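Local coordinates for alpha-1,4-endofucoidanase (Mariniflexile fucanivorans, PDB 6DLH), which hydrolyses alpha-1,4 linkages within fucoidan as an endo-acting, retaining enzyme of glycoside hydrolase family 107, at residues D74-D79 with E445-W450; L631-P636 with D716-T721. One frame throughout, in Å; residues are numbered along the deposited sequence.

Contact 1 (D74-D79 with E445-W450); sequences DIRTVD and EGVDFW. With CA (calcium ion), chain H.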
ATOM      1  N   ASP A  74       9.663  -1.865  18.351  1.00 30.29           N
ATOM      2  CA  ASP A  74       9.582  -2.102  19.785  1.00 32.51           C
ATOM      3  C   ASP A  74       8.239  -2.727  20.185  1.00 31.54           C
ATOM      4  O   ASP A  74       8.044  -3.061  21.352  1.00 32.38           O
ATOM      5  CB  ASP A  74       9.896  -0.820  20.564  1.00 35.46           C
ATOM      6  CG  ASP A  74      10.312  -1.066  22.003  1.00 39.74           C
ATOM      7  OD1 ASP A  74      10.857  -2.146  22.280  1.00 42.19           O
ATOM      8  OD2 ASP A  74      10.077  -0.178  22.838  1.00 46.98           O
ATOM      9  N   ILE A  75       7.324  -2.914  19.223  1.00 27.71           N
ATOM     10  CA  ILE A  75       6.035  -3.531  19.513  1.00 25.92           C
ATOM     11  C   ILE A  75       6.118  -5.040  19.296  1.00 25.94           C
ATOM     12  O   ILE A  75       6.106  -5.515  18.165  1.00 26.47           O
ATOM     13  CB  ILE A  75       4.898  -2.886  18.696  1.00 24.82           C
ATOM     14  CG1 ILE A  75       4.909  -1.357  18.826  1.00 25.47           C
ATOM     15  CG2 ILE A  75       3.570  -3.482  19.134  1.00 25.03           C
ATOM     16  CD1 ILE A  75       3.883  -0.640  17.963  1.00 28.01           C
ATOM     17  N   ARG A  76       6.163  -5.801  20.392  1.00 25.69           N
ATOM     18  CA  ARG A  76       6.555  -7.197  20.302  1.00 26.10           C
ATOM     19  C   ARG A  76       5.349  -8.137  20.289  1.00 27.08           C
ATOM     20  O   ARG A  76       5.519  -9.299  19.919  1.00 24.76           O
ATOM     21  CB  ARG A  76       7.547  -7.539  21.420  1.00 26.79           C
ATOM     22  CG  ARG A  76       8.796  -6.666  21.410  1.00 27.54           C
ATOM     23  CD  ARG A  76       9.783  -7.192  20.390  1.00 29.93           C
ATOM     24  NE  ARG A  76       9.626  -6.725  19.028  1.00 29.92           N
ATOM     25  CZ  ARG A  76       9.982  -7.403  17.937  1.00 29.25           C
ATOM     26  NH1 ARG A  76      10.253  -8.694  17.999  1.00 27.85           N
ATOM     27  NH2 ARG A  76      10.044  -6.782  16.776  1.00 27.73           N
ATOM     28  N   THR A  77       4.156  -7.645  20.693  1.00 25.69           N
ATOM     29  CA  THR A  77       2.997  -8.515  20.872  1.00 25.97           C
ATOM     30  C   THR A  77       2.009  -8.407  19.718  1.00 25.61           C
ATOM     31  O   THR A  77       1.058  -9.189  19.651  1.00 26.96           O
ATOM     32  CB  THR A  77       2.269  -8.314  22.210  1.00 26.38           C
ATOM     33  OG1 THR A  77       1.795  -6.969  22.314  1.00 24.48           O
ATOM     34  CG2 THR A  77       3.132  -8.671  23.403  1.00 25.64           C
ATOM     35  N   VAL A  78       2.232  -7.449  18.813  1.00 25.26           N
ATOM     36  CA  VAL A  78       1.383  -7.310  17.641  1.00 24.86           C
ATOM     37  C   VAL A  78       1.541  -8.546  16.748  1.00 25.46           C
ATOM     38  O   VAL A  78       2.615  -9.132  16.673  1.00 24.24           O
ATOM     39  CB  VAL A  78       1.678  -5.998  16.890  1.00 25.74           C
ATOM     40  CG1 VAL A  78       3.141  -5.895  16.447  1.00 26.22           C
ATOM     41  CG2 VAL A  78       0.735  -5.801  15.717  1.00 24.72           C
ATOM     42  N   ASP A  79       0.458  -8.923  16.057  1.00 26.80           N
ATOM     43  CA  ASP A  79       0.369 -10.214  15.398  1.00 24.70           C
ATOM     44  C   ASP A  79       0.262 -10.043  13.884  1.00 24.72           C
ATOM     45  O   ASP A  79       0.786 -10.862  13.133  1.00 24.37           O
ATOM     46  CB  ASP A  79      -0.770 -11.044  15.995  1.00 23.97           C
ATOM     47  CG  ASP A  79      -0.559 -11.355  17.469  1.00 25.21           C
ATOM     48  OD1 ASP A  79       0.415 -12.071  17.789  1.00 25.05           O
ATOM     49  OD2 ASP A  79      -1.357 -10.866  18.299  1.00 25.89           O
ATOM     50  N   GLU A 445      16.736 -11.013  24.205  1.00 33.27           N
ATOM     51  CA  GLU A 445      15.789 -10.909  25.301  1.00 33.78           C
ATOM     52  C   GLU A 445      15.156  -9.516  25.283  1.00 34.02           C
ATOM     53  O   GLU A 445      15.851  -8.503  25.176  1.00 29.61           O
ATOM     54  CB  GLU A 445      16.495 -11.217  26.623  1.00 33.92           C
ATOM     55  CG  GLU A 445      15.542 -11.357  27.798  1.00 35.78           C
ATOM     56  CD  GLU A 445      16.185 -11.488  29.171  1.00 37.66           C
ATOM     57  OE1 GLU A 445      17.430 -11.387  29.265  1.00 38.25           O
ATOM     58  OE2 GLU A 445      15.440 -11.704  30.149  1.00 37.91           O
ATOM     59  N   GLY A 446      13.820  -9.483  25.362  1.00 33.24           N
ATOM     60  CA  GLY A 446      13.086  -8.230  25.321  1.00 33.05           C
ATOM     61  C   GLY A 446      12.594  -7.921  23.911  1.00 34.97           C
ATOM     62  O   GLY A 446      11.716  -7.075  23.729  1.00 35.24           O
ATOM     63  N   VAL A 447      13.160  -8.638  22.928  1.00 34.25           N
ATOM     64  CA  VAL A 447      12.811  -8.472  21.524  1.00 32.30           C
ATOM     65  C   VAL A 447      12.108  -9.737  21.031  1.00 32.10           C
ATOM     66  O   VAL A 447      10.926  -9.700  20.692  1.00 32.34           O
ATOM     67  CB  VAL A 447      14.037  -8.092  20.666  1.00 31.96           C
ATOM     68  CG1 VAL A 447      13.691  -7.952  19.189  1.00 32.36           C
ATOM     69  CG2 VAL A 447      14.692  -6.813  21.164  1.00 32.02           C
ATOM     70  N   ASP A 448      12.838 -10.858  21.006  1.00 32.26           N
ATOM     71  CA  ASP A 448      12.356 -12.094  20.410  1.00 30.45           C
ATOM     72  C   ASP A 448      11.631 -12.944  21.449  1.00 29.75           C
ATOM     73  O   ASP A 448      10.819 -13.792  21.094  1.00 30.18           O
ATOM     74  CB  ASP A 448      13.509 -12.894  19.799  1.00 32.35           C
ATOM     75  CG  ASP A 448      14.200 -12.176  18.655  1.00 31.00           C
ATOM     76  OD1 ASP A 448      13.593 -12.087  17.583  1.00 34.28           O
ATOM     77  OD2 ASP A 448      15.332 -11.705  18.857  1.00 32.79           O
ATOM     78  N   PHE A 449      11.964 -12.745  22.726  1.00 29.00           N
ATOM     79  CA  PHE A 449      11.366 -13.517  23.802  1.00 30.60           C
ATOM     80  C   PHE A 449      11.642 -12.819  25.125  1.00 31.24           C
ATOM     81  O   PHE A 449      12.582 -12.032  25.229  1.00 34.30           O
ATOM     82  CB  PHE A 449      11.882 -14.960  23.826  1.00 32.24           C
ATOM     83  CG  PHE A 449      13.363 -15.141  23.585  1.00 31.20           C
ATOM     84  CD1 PHE A 449      14.305 -14.623  24.463  1.00 32.88           C
ATOM     85  CD2 PHE A 449      13.814 -15.852  22.485  1.00 32.02           C
ATOM     86  CE1 PHE A 449      15.663 -14.801  24.237  1.00 33.70           C
ATOM     87  CE2 PHE A 449      15.171 -16.039  22.260  1.00 30.81           C
ATOM     88  CZ  PHE A 449      16.093 -15.509  23.135  1.00 32.56           C
ATOM     89  N   TRP A 450      10.806 -13.113  26.125  1.00 31.65           N
ATOM     90  CA  TRP A 450      10.903 -12.456  27.417  1.00 32.49           C
ATOM     91  C   TRP A 450      10.191 -13.293  28.472  1.00 31.86           C
ATOM     92  O   TRP A 450       9.357 -14.139  28.152  1.00 32.10           O
ATOM     93  CB  TRP A 450      10.360 -11.019  27.355  1.00 32.34           C
ATOM     94  CG  TRP A 450       8.917 -10.961  26.968  1.00 35.16           C
ATOM     95  CD1 TRP A 450       7.836 -11.043  27.801  1.00 34.86           C
ATOM     96  CD2 TRP A 450       8.394 -10.841  25.635  1.00 35.22           C
ATOM     97  NE1 TRP A 450       6.678 -10.972  27.077  1.00 33.36           N
ATOM     98  CE2 TRP A 450       6.986 -10.852  25.747  1.00 33.29           C
ATOM     99  CE3 TRP A 450       8.975 -10.722  24.364  1.00 34.97           C
ATOM    100  CZ2 TRP A 450       6.153 -10.750  24.634  1.00 31.48           C
ATOM    101  CZ3 TRP A 450       8.150 -10.624  23.263  1.00 33.55           C
ATOM    102  CH2 TRP A 450       6.759 -10.634  23.402  1.00 33.96           C
TER
HETATM  103 CA    CA H 807       0.186 -11.391  20.044  1.00 28.93          CA
HETATM  104  O   HOH W   1       9.592  -4.636  24.296  1.00 52.59           O
HETATM  105  O   HOH W   2      -1.646 -10.367  21.295  1.00 23.92           O
HETATM  106  O   HOH W   3       0.766 -11.372  22.578  1.00 27.24           O
HETATM  107  O   HOH W   4       2.344 -12.348  19.963  1.00 25.89           O
HETATM  108  O   HOH W   5      -0.988 -13.331  20.383  1.00 47.33           O
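Arg76 reaches from its loop across to Val447 and Trp450, and its path can be followed atom by atom. Arg76 CB meets the six-membered end of the Trp450 indole obliquely, 3.6 Å from Trp450 CZ3. Arg76 CG lies 3.8 Å from Gly446 O, and the chain then bends at chi2 (-82°) and chi3 (87°), which brings NH1 back to the Val447 carbonyl. CD is modelled too near that carbonyl, which makes the position of its oxygen doubtful. With that caution, Arg76 NH1 donates to Val447 O over 3.0 Å at an N-H...O angle of 152°. Val447 CG1 sits over one guanidinium face, offset toward the rim, 3.7 Å from Arg76 NH1, while NH2 is held by Lys73 O. Cutting the side chain back to alanine takes away the guanidinium and would probably leave Val447 CG1 without the flat group it packs on, and Val447 O without a donor if the modelled bond holds. Beside Arg76, Thr77 CG2 touches Trp450 CZ2 at 3.9 Å. Thr77 O and both Asp79 carboxylate oxygens bind a calcium ion, with four waters completing its seven ligands. The arrangement is an interdomain interface, joining a calcium-bound loop of the parallel-stranded catalytic domain to the first Ig-like domain.

Contact 2 (L631-P636 with D716-T721); sequences LGNGAP and DTNSTT. With CA (calcium ion), chain F.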
ATOM      1  N   LEU A 631      11.857  26.761 -33.256  1.00 70.58           N
ATOM      2  CA  LEU A 631      12.074  27.621 -34.409  1.00 73.81           C
ATOM      3  C   LEU A 631      13.496  27.429 -34.936  1.00 74.18           C
ATOM      4  O   LEU A 631      13.794  27.798 -36.071  1.00 73.10           O
ATOM      5  CB  LEU A 631      11.772  29.078 -34.030  1.00 73.05           C
ATOM      6  CG  LEU A 631      10.299  29.403 -33.772  1.00 70.89           C
ATOM      7  CD1 LEU A 631      10.140  30.811 -33.223  1.00 68.54           C
ATOM      8  CD2 LEU A 631       9.455  29.224 -35.028  1.00 68.33           C
ATOM      9  N   GLY A 632      14.359  26.846 -34.090  1.00 74.70           N
ATOM     10  CA  GLY A 632      15.653  26.325 -34.501  1.00 71.26           C
ATOM     11  C   GLY A 632      16.811  27.289 -34.253  1.00 70.26           C
ATOM     12  O   GLY A 632      17.953  26.962 -34.562  1.00 72.12           O
ATOM     13  N   ASN A 633      16.514  28.461 -33.675  1.00 69.71           N
ATOM     14  CA  ASN A 633      17.482  29.546 -33.605  1.00 67.40           C
ATOM     15  C   ASN A 633      17.711  30.001 -32.163  1.00 66.78           C
ATOM     16  O   ASN A 633      18.508  30.908 -31.918  1.00 66.10           O
ATOM     17  CB  ASN A 633      17.112  30.702 -34.542  1.00 67.24           C
ATOM     18  CG  ASN A 633      15.731  31.267 -34.287  1.00 65.97           C
ATOM     19  OD1 ASN A 633      15.586  32.256 -33.574  1.00 67.66           O
ATOM     20  ND2 ASN A 633      14.713  30.648 -34.862  1.00 65.58           N
ATOM     21  N   GLY A 634      17.009  29.374 -31.212  1.00 63.64           N
ATOM     22  CA  GLY A 634      17.247  29.629 -29.799  1.00 57.82           C
ATOM     23  C   GLY A 634      16.164  30.492 -29.161  1.00 53.61           C
ATOM     24  O   GLY A 634      16.167  30.686 -27.945  1.00 49.60           O
ATOM     25  N   ALA A 635      15.240  30.990 -29.996  1.00 51.98           N
ATOM     26  CA  ALA A 635      14.147  31.841 -29.549  1.00 56.01           C
ATOM     27  C   ALA A 635      13.164  31.033 -28.706  1.00 58.92           C
ATOM     28  O   ALA A 635      12.898  29.875 -29.021  1.00 57.69           O
ATOM     29  CB  ALA A 635      13.455  32.451 -30.745  1.00 51.03           C
ATOM     30  N   PRO A 636      12.637  31.599 -27.590  1.00 66.20           N
ATOM     31  CA  PRO A 636      11.401  31.106 -26.967  1.00 65.49           C
ATOM     32  C   PRO A 636      10.212  31.228 -27.922  1.00 65.11           C
ATOM     33  O   PRO A 636      10.310  31.938 -28.922  1.00 67.26           O
ATOM     34  CB  PRO A 636      11.233  32.015 -25.743  1.00 67.12           C
ATOM     35  CG  PRO A 636      12.625  32.525 -25.456  1.00 65.60           C
ATOM     36  CD  PRO A 636      13.249  32.698 -26.825  1.00 66.79           C
ATOM     37  N   ASP A 716      18.165  35.981 -23.392  1.00 81.68           N
ATOM     38  CA  ASP A 716      19.327  36.855 -23.410  1.00 81.18           C
ATOM     39  C   ASP A 716      19.437  37.596 -24.741  1.00 79.81           C
ATOM     40  O   ASP A 716      19.859  38.749 -24.763  1.00 80.80           O
ATOM     41  CB  ASP A 716      20.618  36.092 -23.090  1.00 83.39           C
ATOM     42  CG  ASP A 716      21.095  36.246 -21.655  1.00 86.62           C
ATOM     43  OD1 ASP A 716      20.717  37.248 -21.008  1.00 88.20           O
ATOM     44  OD2 ASP A 716      21.850  35.365 -21.194  1.00 87.03           O
ATOM     45  N   THR A 717      19.080  36.929 -25.846  1.00 77.67           N
ATOM     46  CA  THR A 717      19.380  37.458 -27.170  1.00 79.68           C
ATOM     47  C   THR A 717      18.124  37.500 -28.041  1.00 78.51           C
ATOM     48  O   THR A 717      17.764  38.554 -28.560  1.00 84.54           O
ATOM     49  CB  THR A 717      20.565  36.728 -27.826  1.00 79.77           C
ATOM     50  OG1 THR A 717      20.142  35.458 -28.324  1.00 80.91           O
ATOM     51  CG2 THR A 717      21.760  36.555 -26.909  1.00 76.87           C
ATOM     52  N   ASN A 718      17.474  36.343 -28.202  1.00 76.14           N
ATOM     53  CA  ASN A 718      16.317  36.205 -29.070  1.00 75.66           C
ATOM     54  C   ASN A 718      15.042  36.487 -28.279  1.00 69.96           C
ATOM     55  O   ASN A 718      14.888  35.994 -27.167  1.00 69.44           O
ATOM     56  CB  ASN A 718      16.261  34.814 -29.707  1.00 78.02           C
ATOM     57  CG  ASN A 718      16.902  34.759 -31.078  1.00 83.27           C
ATOM     58  OD1 ASN A 718      17.825  33.981 -31.304  1.00 84.12           O
ATOM     59  ND2 ASN A 718      16.420  35.582 -31.998  1.00 82.40           N
ATOM     60  N   SER A 719      14.126  37.257 -28.881  1.00 64.08           N
ATOM     61  CA  SER A 719      12.855  37.593 -28.260  1.00 57.63           C
ATOM     62  C   SER A 719      11.707  37.275 -29.211  1.00 58.47           C
ATOM     63  O   SER A 719      11.815  37.504 -30.412  1.00 60.64           O
ATOM     64  CB  SER A 719      12.819  39.041 -27.838  1.00 54.66           C
ATOM     65  N   THR A 720      10.609  36.743 -28.659  1.00 59.03           N
ATOM     66  CA  THR A 720       9.361  36.600 -29.396  1.00 58.21           C
ATOM     67  C   THR A 720       8.210  37.202 -28.589  1.00 58.43           C
ATOM     68  O   THR A 720       8.226  37.180 -27.354  1.00 54.15           O
ATOM     69  CB  THR A 720       9.111  35.155 -29.852  1.00 60.01           C
ATOM     70  OG1 THR A 720       7.820  35.128 -30.460  1.00 60.10           O
ATOM     71  CG2 THR A 720       9.133  34.153 -28.720  1.00 60.27           C
ATOM     72  N   THR A 721       7.223  37.751 -29.312  1.00 54.52           N
ATOM     73  CA  THR A 721       6.064  38.374 -28.691  1.00 52.37           C
ATOM     74  C   THR A 721       4.827  37.526 -28.961  1.00 50.72           C
ATOM     75  O   THR A 721       4.757  36.828 -29.971  1.00 51.72           O
ATOM     76  CB  THR A 721       5.828  39.821 -29.155  1.00 54.81           C
ATOM     77  OG1 THR A 721       5.255  39.832 -30.468  1.00 55.60           O
ATOM     78  CG2 THR A 721       7.059  40.701 -29.075  1.00 48.74           C
TER
HETATM   79 CA    CA F 805      17.195  30.595 -25.796  1.00 60.12          CA
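First torsions set how Asn633 and Thr720 meet Asn718 and Pro636 at this contact, one more securely than the other. In Asn633, chi1 of 57° sets CG between the backbone N and the carbonyl carbon, which turns the amide to the Asn718 side chain; the two amide planes stand 76° apart, with Asn633 OD1 3.8 Å from Asn718 CG. Which end of the Asn718 amide is oxygen and which nitrogen is uncertain, so the pairing of polar atoms here stays open. In Thr720, the modelled chi1 of 175° is doubtful, because it places the methyl group too close to the Pro636 carbonyl oxygen; the contact rests instead on Thr720 CB, at an ordinary 3.6 Å from Pro636 O.

Between these two points Asn718 CB makes an aliphatic contact with Ala635, 3.7 Å from Ala635 CA and 3.8 Å from Ala635 CB, where the backbones come within 4.9 Å between Ala635 CA and Asn718 CA. A separate approach, of ring carbon to carbonyl, follows next along: Pro636 CD lies 3.7 Å from Asn718 O.

These segments belong to the last Ig-like domain of the chain. Segment 631-636 is the loop leading toward strand 642-649, and the other segment enters strand 720-729, which pairs in parallel with that strand. At this end of the domain lies a calcium site. Gly634 O binds the ion at 2.4 Å, and Asp666, Glu668, Asp670 and Asp715 supply the other protein ligands.

Asp715, just before the second segment, uses its two carboxylate oxygens differently: OD2 binds calcium, while OD1 accepts the backbone N-H of Thr717 in an Asx turn. Pro636 also packs on Leu672 and Leu713 and on two of the calcium ligands, Asp666 and Asp715.

Overall arrangement
Contact 1 closes before contact 2 opens along the chain, and the two lie on opposite sides of its centre. Their centres are 66 Å apart and their nearest atoms about 55 Å, so they do not touch, and they share no sheet. Contact 1 spans a domain boundary, from the loop between helix 66-71 and strand 80-84 of the parallel sheet of the catalytic domain to strand 449-450. Contact 2 lies at one end of the four-stranded sheet holding 642-649 and 720-729, with another Ig-like domain in between. A different calcium ion is bound at each, consistent with metal sites distributed along a multidomain enzyme rather than gathered in one centre.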